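Local coordinates for oligopeptide-binding protein AppA (Bacillus subtilis, PDB 1XOC) that captures oligopeptides outside the cell, tetra- and pentapeptides among them, for uptake by an ABC-type permease that serves sporulation and genetic competence, at residues A[119-131]-A[139-152]. Numbering follows the deposited sequence.
With ZN (zinc ion), chain G; ZN (zinc ion), chain Q.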
ATOM      1  N   ARG A 119      -9.672   0.197   8.256  1.00 30.71           N
ATOM      2  CA  ARG A 119      -9.964   1.090   7.131  1.00 31.43           C
ATOM      3  C   ARG A 119     -11.000   2.153   7.453  1.00 31.98           C
ATOM      4  O   ARG A 119     -11.590   2.751   6.533  1.00 32.48           O
ATOM      5  CB  ARG A 119     -10.389   0.272   5.899  1.00 31.41           C
ATOM      6  CG  ARG A 119      -9.292  -0.615   5.337  1.00 30.98           C
ATOM      7  CD  ARG A 119      -8.092   0.173   4.942  1.00 34.07           C
ATOM      8  NE  ARG A 119      -7.225  -0.563   4.051  1.00 34.96           N
ATOM      9  CZ  ARG A 119      -6.171  -0.012   3.460  1.00 35.11           C
ATOM     10  NH1 ARG A 119      -5.919   1.280   3.618  1.00 33.29           N
ATOM     11  NH2 ARG A 119      -5.412  -0.743   2.685  1.00 33.89           N
ATOM     12  N   GLY A 120     -11.190   2.454   8.734  1.00 32.43           N
ATOM     13  CA  GLY A 120     -12.197   3.446   9.129  1.00 33.14           C
ATOM     14  C   GLY A 120     -12.036   4.819   8.491  1.00 33.78           C
ATOM     15  O   GLY A 120     -13.038   5.457   8.195  1.00 34.09           O
ATOM     16  N   SER A 121     -10.788   5.245   8.291  1.00 33.88           N
ATOM     17  CA  SER A 121     -10.427   6.559   7.715  1.00 35.06           C
ATOM     18  C   SER A 121     -11.092   6.805   6.364  1.00 34.43           C
ATOM     19  O   SER A 121     -11.503   7.920   6.045  1.00 35.64           O
ATOM     20  CB  SER A 121      -8.907   6.649   7.513  1.00 35.08           C
ATOM     21  OG  SER A 121      -8.496   8.015   7.583  1.00 42.13           O
ATOM     22  N   THR A 122     -11.204   5.750   5.584  1.00 33.72           N
ATOM     23  CA  THR A 122     -11.770   5.824   4.262  1.00 33.20           C
ATOM     24  C   THR A 122     -13.264   6.164   4.245  1.00 32.51           C
ATOM     25  O   THR A 122     -13.789   6.686   3.234  1.00 31.81           O
ATOM     26  CB  THR A 122     -11.499   4.492   3.557  1.00 33.17           C
ATOM     27  OG1 THR A 122     -10.075   4.241   3.576  1.00 34.63           O
ATOM     28  CG2 THR A 122     -12.007   4.515   2.109  1.00 34.89           C
ATOM     29  N   TYR A 123     -13.965   5.868   5.344  1.00 31.84           N
ATOM     30  CA  TYR A 123     -15.428   5.969   5.421  1.00 31.65           C
ATOM     31  C   TYR A 123     -15.913   6.956   6.461  1.00 32.33           C
ATOM     32  O   TYR A 123     -17.116   7.213   6.543  1.00 32.77           O
ATOM     33  CB  TYR A 123     -16.091   4.577   5.646  1.00 32.30           C
ATOM     34  CG  TYR A 123     -15.580   3.549   4.659  1.00 30.43           C
ATOM     35  CD1 TYR A 123     -14.510   2.724   4.992  1.00 31.18           C
ATOM     36  CD2 TYR A 123     -16.073   3.492   3.327  1.00 30.97           C
ATOM     37  CE1 TYR A 123     -13.989   1.817   4.099  1.00 32.44           C
ATOM     38  CE2 TYR A 123     -15.530   2.583   2.409  1.00 30.29           C
ATOM     39  CZ  TYR A 123     -14.487   1.742   2.816  1.00 30.41           C
ATOM     40  OH  TYR A 123     -13.927   0.862   1.898  1.00 30.63           O
ATOM     41  N   GLU A 124     -15.011   7.524   7.255  1.00 33.26           N
ATOM     42  CA  GLU A 124     -15.487   8.338   8.376  1.00 33.97           C
ATOM     43  C   GLU A 124     -16.199   9.644   7.994  1.00 33.43           C
ATOM     44  O   GLU A 124     -16.864  10.264   8.831  1.00 33.29           O
ATOM     45  CB  GLU A 124     -14.399   8.599   9.392  1.00 35.02           C
ATOM     46  CG  GLU A 124     -13.193   9.250   8.889  1.00 37.32           C
ATOM     47  CD  GLU A 124     -12.237   9.572  10.036  1.00 38.98           C
ATOM     48  OE1 GLU A 124     -12.547   9.151  11.175  1.00 48.18           O
ATOM     49  OE2 GLU A 124     -11.211  10.246   9.827  1.00 41.65           O
ATOM     50  N   MET A 125     -16.034  10.066   6.753  1.00 32.28           N
ATOM     51  CA  MET A 125     -16.774  11.217   6.269  1.00 32.23           C
ATOM     52  C   MET A 125     -18.238  10.880   5.956  1.00 31.97           C
ATOM     53  O   MET A 125     -19.018  11.801   5.782  1.00 31.16           O
ATOM     54  CB  MET A 125     -16.105  11.839   5.038  1.00 31.56           C
ATOM     55  CG  MET A 125     -16.315  11.099   3.722  1.00 30.97           C
ATOM     56  SD  MET A 125     -15.479   9.495   3.691  1.00 30.86           S
ATOM     57  CE  MET A 125     -13.796   9.982   3.515  1.00 32.67           C
ATOM     58  N   LEU A 126     -18.603   9.599   5.882  1.00 32.74           N
ATOM     59  CA  LEU A 126     -19.968   9.210   5.526  1.00 33.79           C
ATOM     60  C   LEU A 126     -20.918   9.302   6.692  1.00 34.60           C
ATOM     61  O   LEU A 126     -20.632   8.815   7.791  1.00 36.23           O
ATOM     62  CB  LEU A 126     -20.029   7.772   4.991  1.00 34.42           C
ATOM     63  CG  LEU A 126     -19.560   7.570   3.585  1.00 34.49           C
ATOM     64  CD1 LEU A 126     -19.622   6.076   3.232  1.00 36.98           C
ATOM     65  CD2 LEU A 126     -20.423   8.411   2.609  1.00 35.44           C
ATOM     66  N   LYS A 127     -22.065   9.912   6.442  1.00 35.17           N
ATOM     67  CA  LYS A 127     -23.163   9.920   7.384  1.00 35.66           C
ATOM     68  C   LYS A 127     -24.058   8.707   7.149  1.00 35.88           C
ATOM     69  O   LYS A 127     -24.463   8.023   8.102  1.00 35.68           O
ATOM     70  CB  LYS A 127     -23.979  11.174   7.196  1.00 36.22           C
ATOM     71  CG  LYS A 127     -25.094  11.330   8.196  1.00 37.13           C
ATOM     72  CD  LYS A 127     -25.959  12.492   7.794  1.00 38.91           C
ATOM     73  CE  LYS A 127     -25.254  13.805   8.023  1.00 42.47           C
ATOM     74  NZ  LYS A 127     -26.200  14.957   7.838  1.00 44.02           N
ATOM     75  N   SER A 128     -24.404   8.472   5.880  1.00 34.48           N
ATOM     76  CA  SER A 128     -25.294   7.369   5.529  1.00 34.23           C
ATOM     77  C   SER A 128     -25.173   6.983   4.072  1.00 33.19           C
ATOM     78  O   SER A 128     -24.664   7.743   3.254  1.00 31.46           O
ATOM     79  CB  SER A 128     -26.752   7.742   5.794  1.00 34.58           C
ATOM     80  OG  SER A 128     -27.131   8.864   5.022  1.00 36.24           O
ATOM     81  N   VAL A 129     -25.719   5.818   3.804  1.00 32.94           N
ATOM     82  CA  VAL A 129     -25.752   5.305   2.455  1.00 32.65           C
ATOM     83  C   VAL A 129     -27.130   4.689   2.261  1.00 32.67           C
ATOM     84  O   VAL A 129     -27.517   3.809   3.039  1.00 31.54           O
ATOM     85  CB  VAL A 129     -24.665   4.194   2.190  1.00 34.12           C
ATOM     86  CG1 VAL A 129     -24.786   3.605   0.806  1.00 34.48           C
ATOM     87  CG2 VAL A 129     -23.292   4.715   2.491  1.00 33.21           C
ATOM     88  N   GLU A 130     -27.887   5.174   1.249  1.00 30.97           N
ATOM     89  CA  GLU A 130     -29.312   4.886   1.108  1.00 31.57           C
ATOM     90  C   GLU A 130     -29.635   4.316  -0.245  1.00 30.20           C
ATOM     91  O   GLU A 130     -29.136   4.785  -1.250  1.00 29.68           O
ATOM     92  CB  GLU A 130     -30.134   6.181   1.243  1.00 30.98           C
ATOM     93  CG  GLU A 130     -29.958   6.854   2.554  1.00 33.58           C
ATOM     94  CD  GLU A 130     -30.776   8.088   2.694  1.00 35.27           C
ATOM     95  OE1 GLU A 130     -31.233   8.612   1.658  1.00 37.44           O
ATOM     96  OE2 GLU A 130     -30.962   8.537   3.849  1.00 40.49           O
ATOM     97  N   LYS A 131     -30.496   3.316  -0.265  1.00 29.94           N
ATOM     98  CA  LYS A 131     -30.996   2.770  -1.508  1.00 30.47           C
ATOM     99  C   LYS A 131     -32.092   3.664  -2.033  1.00 30.39           C
ATOM    100  O   LYS A 131     -33.055   3.953  -1.326  1.00 30.93           O
ATOM    101  CB  LYS A 131     -31.577   1.377  -1.250  1.00 30.71           C
ATOM    102  CG  LYS A 131     -32.087   0.684  -2.502  1.00 31.46           C
ATOM    103  CD  LYS A 131     -32.607  -0.689  -2.170  1.00 32.21           C
ATOM    104  CE  LYS A 131     -33.160  -1.376  -3.389  1.00 34.49           C
ATOM    105  NZ  LYS A 131     -33.682  -2.729  -3.014  1.00 36.45           N
ATOM    106  N   PHE A 139     -25.119   8.513  -1.438  1.00 28.44           N
ATOM    107  CA  PHE A 139     -24.167   8.686  -0.364  1.00 28.79           C
ATOM    108  C   PHE A 139     -24.281  10.068   0.211  1.00 28.84           C
ATOM    109  O   PHE A 139     -24.262  11.063  -0.548  1.00 27.77           O
ATOM    110  CB  PHE A 139     -22.753   8.496  -0.883  1.00 29.52           C
ATOM    111  CG  PHE A 139     -22.452   7.097  -1.372  1.00 29.52           C
ATOM    112  CD1 PHE A 139     -22.556   6.768  -2.698  1.00 30.05           C
ATOM    113  CD2 PHE A 139     -22.015   6.132  -0.506  1.00 30.19           C
ATOM    114  CE1 PHE A 139     -22.224   5.460  -3.137  1.00 30.42           C
ATOM    115  CE2 PHE A 139     -21.680   4.854  -0.957  1.00 29.60           C
ATOM    116  CZ  PHE A 139     -21.775   4.520  -2.248  1.00 30.08           C
ATOM    117  N   LYS A 140     -24.410  10.169   1.537  1.00 29.15           N
ATOM    118  CA  LYS A 140     -24.495  11.450   2.218  1.00 30.12           C
ATOM    119  C   LYS A 140     -23.324  11.593   3.176  1.00 29.56           C
ATOM    120  O   LYS A 140     -23.030  10.667   3.930  1.00 29.98           O
ATOM    121  CB  LYS A 140     -25.796  11.550   3.001  1.00 30.85           C
ATOM    122  CG  LYS A 140     -27.026  11.450   2.079  1.00 34.86           C
ATOM    123  CD  LYS A 140     -28.348  11.307   2.810  1.00 36.75           C
ATOM    124  CE  LYS A 140     -28.933  12.627   3.193  1.00 41.63           C
ATOM    125  NZ  LYS A 140     -30.267  12.390   3.784  1.00 42.82           N
ATOM    126  N   LEU A 141     -22.682  12.760   3.135  1.00 29.30           N
ATOM    127  CA  LEU A 141     -21.486  13.005   3.919  1.00 28.75           C
ATOM    128  C   LEU A 141     -21.751  13.964   5.080  1.00 29.50           C
ATOM    129  O   LEU A 141     -22.594  14.853   4.997  1.00 30.17           O
ATOM    130  CB  LEU A 141     -20.345  13.538   3.063  1.00 28.02           C
ATOM    131  CG  LEU A 141     -19.615  12.588   2.101  1.00 27.76           C
ATOM    132  CD1 LEU A 141     -20.539  12.091   0.993  1.00 29.88           C
ATOM    133  CD2 LEU A 141     -18.376  13.302   1.490  1.00 28.30           C
ATOM    134  N   LYS A 142     -20.984  13.765   6.155  1.00 30.16           N
ATOM    135  CA  LYS A 142     -21.057  14.609   7.349  1.00 30.63           C
ATOM    136  C   LYS A 142     -20.326  15.929   7.134  1.00 30.12           C
ATOM    137  O   LYS A 142     -20.627  16.917   7.787  1.00 30.59           O
ATOM    138  CB  LYS A 142     -20.392  13.917   8.545  1.00 31.53           C
ATOM    139  CG  LYS A 142     -20.868  12.546   8.936  1.00 34.09           C
ATOM    140  CD  LYS A 142     -19.968  12.011  10.067  1.00 33.08           C
ATOM    141  CE  LYS A 142     -20.156  10.541  10.359  1.00 37.05           C
ATOM    142  NZ  LYS A 142     -19.747  10.224  11.775  1.00 39.19           N
ATOM    143  N   TYR A 143     -19.301  15.900   6.281  1.00 29.81           N
ATOM    144  CA  TYR A 143     -18.502  17.078   5.925  1.00 30.27           C
ATOM    145  C   TYR A 143     -17.801  16.769   4.595  1.00 29.89           C
ATOM    146  O   TYR A 143     -17.712  15.616   4.207  1.00 30.04           O
ATOM    147  CB  TYR A 143     -17.446  17.390   7.024  1.00 30.69           C
ATOM    148  CG  TYR A 143     -16.631  16.178   7.430  1.00 31.36           C
ATOM    149  CD1 TYR A 143     -15.530  15.775   6.685  1.00 30.93           C
ATOM    150  CD2 TYR A 143     -16.996  15.414   8.539  1.00 30.29           C
ATOM    151  CE1 TYR A 143     -14.798  14.657   7.048  1.00 30.06           C
ATOM    152  CE2 TYR A 143     -16.270  14.281   8.905  1.00 30.55           C
ATOM    153  CZ  TYR A 143     -15.178  13.928   8.164  1.00 31.26           C
ATOM    154  OH  TYR A 143     -14.456  12.802   8.497  1.00 33.61           O
ATOM    155  N   LYS A 144     -17.300  17.801   3.919  1.00 29.67           N
ATOM    156  CA  LYS A 144     -16.646  17.628   2.628  1.00 29.55           C
ATOM    157  C   LYS A 144     -15.275  16.994   2.821  1.00 29.72           C
ATOM    158  O   LYS A 144     -14.512  17.390   3.700  1.00 30.35           O
ATOM    159  CB  LYS A 144     -16.516  18.957   1.899  1.00 29.88           C
ATOM    160  CG  LYS A 144     -17.863  19.542   1.500  1.00 31.06           C
ATOM    161  CD  LYS A 144     -17.715  20.810   0.690  1.00 31.12           C
ATOM    162  CE  LYS A 144     -19.043  21.488   0.523  1.00 33.29           C
ATOM    163  NZ  LYS A 144     -18.938  22.611  -0.458  1.00 34.19           N
ATOM    164  N   ASP A 145     -14.985  16.007   1.990  1.00 28.91           N
ATOM    165  CA  ASP A 145     -13.699  15.333   2.014  1.00 29.14           C
ATOM    166  C   ASP A 145     -13.489  14.634   0.691  1.00 27.90           C
ATOM    167  O   ASP A 145     -14.190  13.665   0.343  1.00 29.08           O
ATOM    168  CB  ASP A 145     -13.669  14.353   3.195  1.00 28.77           C
ATOM    169  CG  ASP A 145     -12.303  13.675   3.401  1.00 30.90           C
ATOM    170  OD1 ASP A 145     -12.129  13.124   4.504  1.00 33.51           O
ATOM    171  OD2 ASP A 145     -11.436  13.718   2.504  1.00 31.41           O
ATOM    172  N   GLY A 146     -12.514  15.134  -0.062  1.00 28.36           N
ATOM    173  CA  GLY A 146     -12.178  14.563  -1.364  1.00 29.62           C
ATOM    174  C   GLY A 146     -11.727  13.117  -1.348  1.00 29.53           C
ATOM    175  O   GLY A 146     -11.701  12.450  -2.393  1.00 30.34           O
ATOM    176  N   ASN A 147     -11.387  12.587  -0.181  1.00 31.24           N
ATOM    177  CA  ASN A 147     -11.079  11.167  -0.099  1.00 31.89           C
ATOM    178  C   ASN A 147     -12.242  10.265  -0.465  1.00 31.80           C
ATOM    179  O   ASN A 147     -12.040   9.103  -0.846  1.00 32.34           O
ATOM    180  CB  ASN A 147     -10.563  10.766   1.279  1.00 33.02           C
ATOM    181  CG  ASN A 147      -9.139  11.075   1.439  1.00 37.57           C
ATOM    182  OD1 ASN A 147      -8.276  10.288   1.008  1.00 41.57           O
ATOM    183  ND2 ASN A 147      -8.848  12.235   2.013  1.00 39.76           N
ATOM    184  N   PHE A 148     -13.468  10.760  -0.324  1.00 30.65           N
ATOM    185  CA  PHE A 148     -14.588   9.909  -0.641  1.00 30.22           C
ATOM    186  C   PHE A 148     -14.644   9.622  -2.139  1.00 29.50           C
ATOM    187  O   PHE A 148     -14.574   8.453  -2.560  1.00 30.02           O
ATOM    188  CB  PHE A 148     -15.946  10.420  -0.122  1.00 30.48           C
ATOM    189  CG  PHE A 148     -17.051   9.504  -0.484  1.00 29.32           C
ATOM    190  CD1 PHE A 148     -17.197   8.283   0.137  1.00 30.59           C
ATOM    191  CD2 PHE A 148     -17.864   9.770  -1.544  1.00 30.78           C
ATOM    192  CE1 PHE A 148     -18.185   7.422  -0.258  1.00 31.58           C
ATOM    193  CE2 PHE A 148     -18.828   8.885  -1.928  1.00 30.48           C
ATOM    194  CZ  PHE A 148     -18.975   7.712  -1.287  1.00 32.28           C
ATOM    195  N   TYR A 149     -14.819  10.659  -2.954  1.00 29.68           N
ATOM    196  CA  TYR A 149     -14.899  10.427  -4.384  1.00 29.77           C
ATOM    197  C   TYR A 149     -13.614   9.780  -4.924  1.00 29.53           C
ATOM    198  O   TYR A 149     -13.655   8.931  -5.814  1.00 28.86           O
ATOM    199  CB  TYR A 149     -15.190  11.761  -5.103  1.00 31.10           C
ATOM    200  CG  TYR A 149     -15.287  11.609  -6.604  1.00 30.82           C
ATOM    201  CD1 TYR A 149     -14.172  11.804  -7.407  1.00 30.56           C
ATOM    202  CD2 TYR A 149     -16.466  11.189  -7.209  1.00 32.32           C
ATOM    203  CE1 TYR A 149     -14.247  11.621  -8.785  1.00 33.27           C
ATOM    204  CE2 TYR A 149     -16.535  10.985  -8.596  1.00 32.07           C
ATOM    205  CZ  TYR A 149     -15.421  11.220  -9.357  1.00 33.72           C
ATOM    206  OH  TYR A 149     -15.467  11.055 -10.720  1.00 37.29           O
ATOM    207  N   ASN A 150     -12.461  10.218  -4.404  1.00 30.30           N
ATOM    208  CA  ASN A 150     -11.191   9.939  -5.081  1.00 30.20           C
ATOM    209  C   ASN A 150     -10.522   8.692  -4.565  1.00 30.89           C
ATOM    210  O   ASN A 150      -9.631   8.158  -5.212  1.00 33.20           O
ATOM    211  CB  ASN A 150     -10.235  11.137  -5.007  1.00 31.19           C
ATOM    212  CG  ASN A 150     -10.729  12.317  -5.795  1.00 32.24           C
ATOM    213  OD1 ASN A 150     -10.598  12.349  -7.022  1.00 32.22           O
ATOM    214  ND2 ASN A 150     -11.302  13.302  -5.106  1.00 30.52           N
ATOM    215  N   ASN A 151     -10.957   8.237  -3.408  1.00 30.72           N
ATOM    216  CA  ASN A 151     -10.359   7.023  -2.811  1.00 31.40           C
ATOM    217  C   ASN A 151     -11.365   5.945  -2.391  1.00 30.84           C
ATOM    218  O   ASN A 151     -11.165   4.768  -2.676  1.00 33.49           O
ATOM    219  CB  ASN A 151      -9.432   7.392  -1.646  1.00 31.91           C
ATOM    220  CG  ASN A 151      -8.101   7.949  -2.094  1.00 37.19           C
ATOM    221  OD1 ASN A 151      -7.573   7.594  -3.157  1.00 44.86           O
ATOM    222  ND2 ASN A 151      -7.528   8.843  -1.268  1.00 41.28           N
ATOM    223  N   ALA A 152     -12.456   6.324  -1.731  1.00 29.64           N
ATOM    224  CA  ALA A 152     -13.405   5.335  -1.242  1.00 29.80           C
ATOM    225  C   ALA A 152     -14.048   4.588  -2.387  1.00 29.40           C
ATOM    226  O   ALA A 152     -14.190   3.358  -2.350  1.00 28.90           O
ATOM    227  CB  ALA A 152     -14.489   5.934  -0.325  1.00 30.57           C
TER
HETATM  228 ZN    ZN G 525     -32.452   9.995   3.060  1.00 39.82          ZN
HETATM  229 ZN    ZN Q 535     -31.785  11.615   5.333  1.00100.14          ZN
HETATM  230  O   HOH W   1     -34.482   9.008   2.760  1.00 36.76           O
HETATM  231  O   HOH W   2     -32.458  11.159   1.076  1.00 38.37           O
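Lys127 and Ser128 both turn their backbone N-H groups to the carbonyl oxygen of Lys140, Lys127 N at 2.8 Å from Lys140 O and Ser128 N farther off. Two residues facing one make a classic beta bulge in the antiparallel hairpin of strands 126-133 and 136-141. Beyond the bulge, Lys140 N returns a nearly straight bond to Ser128 O (3.0 Å), while before it Lys142 N meets Met125 O (2.8 Å) almost head-on, so these four N-H groups find carbonyl partners across the hairpin. On one face the CG2 of Val129 packs against CD2 of Phe139 (3.6 Å). On the face of Ser128 and Lys140, Glu130 brings its carboxylate near Lys140 and grips one zinc ion through both oxygens; Lys140 NZ binds a second at 2.3 Å, which suggests a probably unprotonated amine.

Met125, flexible enough to bend twice, packs between hairpin and helix 147-155: CG lies on CD2 of Leu141, and SD stands obliquely beside the Phe148 ring, a Met-aromatic contact. Leu126 CD2 adds an off-centre CH-pi contact to that ring. Tyr143, CG held between backbone N and carbonyl carbon (chi1 50°), lays CE1 on Met125 CB at 3.7 Å; an alanine here would probably uncover Met125 on that side and let its chain shift. Asp145 caps the turn into the helix: its OD2 accepts from Asn147 N (2.9 Å) and Asn147 ND2, while OD1 pairs with Lys458. Thr122 O is buried against Ala152 CB without a polar partner. Hydrogen bonds thus fix the hairpin's register, whereas apolar packing by Met125 and Leu126 seats the helix against it.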